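Local coordinates for ferredoxin (Rhodopseudomonas palustris, PDB 4LTU), which carries a [2Fe-2S] cluster and probably serves as a one-electron carrier between redox partners, as adrenodoxin and putidaredoxin do, at residues 66-71 with 82-87. Sequence-based numbering, arbitrary orientation.
Sequences ANEDDL and NSRLSC. With FES (Fe2/s2 (inorganic) cluster), chain C.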
loop_
_atom_site.group_PDB
_atom_site.type_symbol
_atom_site.label_atom_id
_atom_site.label_comp_id
_atom_site.label_asym_id
_atom_site.label_seq_id
_atom_site.Cartn_x
_atom_site.Cartn_y
_atom_site.Cartn_z
ATOM N N ALA A 66 -8.597 -9.380 10.411
ATOM C CA ALA A 66 -8.512 -10.813 10.206
ATOM C C ALA A 66 -8.508 -11.149 8.714
ATOM O O ALA A 66 -7.712 -11.988 8.258
ATOM C CB ALA A 66 -9.641 -11.495 10.907
ATOM N N ASN A 67 -9.388 -10.485 7.969
ATOM C CA ASN A 67 -9.475 -10.644 6.506
ATOM C C ASN A 67 -8.183 -10.239 5.762
ATOM O O ASN A 67 -7.593 -11.045 5.034
ATOM C CB ASN A 67 -10.691 -9.878 5.960
ATOM C CG ASN A 67 -10.789 -9.940 4.446
ATOM O OD1 ASN A 67 -10.695 -11.015 3.859
ATOM N ND2 ASN A 67 -10.995 -8.793 3.809
ATOM N N GLU A 68 -7.717 -9.009 5.969
ATOM C CA GLU A 68 -6.455 -8.586 5.355
ATOM C C GLU A 68 -5.316 -9.512 5.734
ATOM O O GLU A 68 -4.443 -9.787 4.886
ATOM C CB GLU A 68 -6.075 -7.172 5.762
ATOM C CG GLU A 68 -4.740 -6.706 5.147
ATOM C CD GLU A 68 -4.471 -5.236 5.379
ATOM O OE1 GLU A 68 -5.377 -4.519 5.860
ATOM O OE2 GLU A 68 -3.345 -4.800 5.107
ATOM N N ASP A 69 -5.304 -9.976 6.984
ATOM C CA ASP A 69 -4.241 -10.898 7.441
ATOM C C ASP A 69 -4.199 -12.223 6.687
ATOM O O ASP A 69 -3.127 -12.722 6.343
ATOM C CB ASP A 69 -4.339 -11.187 8.934
ATOM C CG ASP A 69 -3.215 -12.058 9.431
ATOM O OD1 ASP A 69 -2.046 -11.561 9.446
ATOM O OD2 ASP A 69 -3.501 -13.235 9.820
ATOM N N ASP A 70 -5.356 -12.816 6.429
ATOM C CA ASP A 70 -5.348 -14.041 5.624
ATOM C C ASP A 70 -5.093 -13.772 4.143
ATOM O O ASP A 70 -4.410 -14.555 3.481
ATOM C CB ASP A 70 -6.601 -14.865 5.808
ATOM C CG ASP A 70 -6.516 -16.194 5.086
ATOM O OD1 ASP A 70 -5.696 -17.062 5.507
ATOM O OD2 ASP A 70 -7.255 -16.354 4.084
ATOM N N LEU A 71 -5.631 -12.675 3.618
ATOM C CA LEU A 71 -5.236 -12.255 2.268
ATOM C C LEU A 71 -3.714 -12.139 2.130
ATOM O O LEU A 71 -3.128 -12.578 1.146
ATOM C CB LEU A 71 -5.920 -10.939 1.871
ATOM C CG LEU A 71 -7.390 -11.124 1.465
ATOM C CD1 LEU A 71 -8.048 -9.776 1.253
ATOM C CD2 LEU A 71 -7.534 -12.071 0.218
ATOM N N ASN A 82 5.899 -5.822 7.979
ATOM C CA ASN A 82 5.316 -4.533 7.615
ATOM C C ASN A 82 4.402 -4.568 6.384
ATOM O O ASN A 82 3.913 -3.536 5.941
ATOM C CB ASN A 82 6.438 -3.532 7.401
ATOM C CG ASN A 82 7.058 -3.059 8.707
ATOM O OD1 ASN A 82 6.957 -3.723 9.759
ATOM N ND2 ASN A 82 7.721 -1.911 8.647
ATOM N N SER A 83 4.180 -5.754 5.839
ATOM C CA SER A 83 3.256 -5.932 4.713
ATOM C C SER A 83 1.837 -5.392 4.988
ATOM O O SER A 83 1.298 -5.548 6.077
ATOM C CB SER A 83 3.222 -7.415 4.314
ATOM O OG SER A 83 4.389 -7.778 3.580
ATOM N N ARG A 84 1.262 -4.709 4.006
ATOM C CA ARG A 84 -0.125 -4.238 4.068
ATOM C C ARG A 84 -0.753 -4.343 2.666
ATOM O O ARG A 84 -0.045 -4.401 1.661
ATOM C CB ARG A 84 -0.223 -2.772 4.535
ATOM C CG ARG A 84 0.007 -2.448 6.032
ATOM C CD ARG A 84 -0.993 -3.095 6.963
ATOM N NE ARG A 84 -2.328 -2.825 6.466
ATOM C CZ ARG A 84 -3.198 -1.976 7.005
ATOM N NH1 ARG A 84 -2.923 -1.311 8.128
ATOM N NH2 ARG A 84 -4.368 -1.815 6.411
ATOM N N LEU A 85 -2.081 -4.371 2.625
ATOM C CA LEU A 85 -2.850 -4.207 1.393
ATOM C C LEU A 85 -3.160 -2.738 1.288
ATOM O O LEU A 85 -3.875 -2.197 2.119
ATOM C CB LEU A 85 -4.160 -4.998 1.447
ATOM C CG LEU A 85 -4.009 -6.517 1.357
ATOM C CD1 LEU A 85 -5.345 -7.153 1.546
ATOM C CD2 LEU A 85 -3.418 -6.863 -0.011
ATOM N N SER A 86 -2.583 -2.114 0.269
ATOM C CA SER A 86 -2.650 -0.686 0.062
ATOM C C SER A 86 -4.046 -0.130 -0.175
ATOM O O SER A 86 -4.268 1.053 0.052
ATOM C CB SER A 86 -1.734 -0.275 -1.091
ATOM O OG SER A 86 -2.238 -0.774 -2.309
ATOM N N CYS A 87 -4.984 -0.951 -0.630
ATOM C CA CYS A 87 -6.374 -0.481 -0.769
ATOM C C CYS A 87 -7.059 -0.406 0.616
ATOM O O CYS A 87 -8.079 0.265 0.775
ATOM C CB CYS A 87 -7.167 -1.368 -1.744
ATOM S SG CYS A 87 -7.415 -3.097 -1.200
HETATM FE FE1 FES C . -7.685 -6.440 -4.227
HETATM FE FE2 FES C . -6.398 -4.399 -2.537
HETATM S S1 FES C . -7.215 -6.398 -2.115
HETATM S S2 FES C . -6.793 -4.468 -4.666
#
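With CG trans to the backbone N (chi1 179°) and the chain stretched straight beyond it, Glu-68 reaches from helix 66-72 to strand 83-85, while Arg-84, bent at both chi2 and chi3, turns its guanidinium towards the helix, to the carboxylate of Glu-68. OE2 of Glu-68 accepts two bonds. The backbone N of Leu-85 donates to OE2 of Glu-68 at 2.8 Å, almost straight (175°) and from above the carboxylate plane. From the opposite face, NE of Arg-84 forms a salt bridge to OE2 of Glu-68 at 2.6 Å, on the syn side and noticeably more bent. The two charged planes are turned 57° apart, yet NH2 of Arg-84 still lies 2.9 Å from OE1 of Glu-68. Two donors on one oxygen should restrain rotation of this buried carboxylate, and the guanidinium probably favours its ionised form.

Beside the polar grip, CG of Glu-68 packs against CD1 of Leu-85 at 3.7 Å, the two side chains running antiparallel alongside one another. The same methyl of Leu-85 meets CD1 of Leu-71 at 3.8 Å, about one helical turn further on, where the leucines lie roughly perpendicular. Leu-85 also touches Cys-49, and OG of Ser-86 hydrogen-bonds to O of Cys-49. Two residues beyond Leu-85, SG of Cys-87 binds the cluster iron FE2 at 2.1 Å, and Cys-49 is the other protein ligand of this iron. Helix 66-72 is thus tied to the edge strand leading into the last cluster cysteine, beside the [2Fe-2S] site of an adrenodoxin/putidaredoxin-type ferredoxin fold.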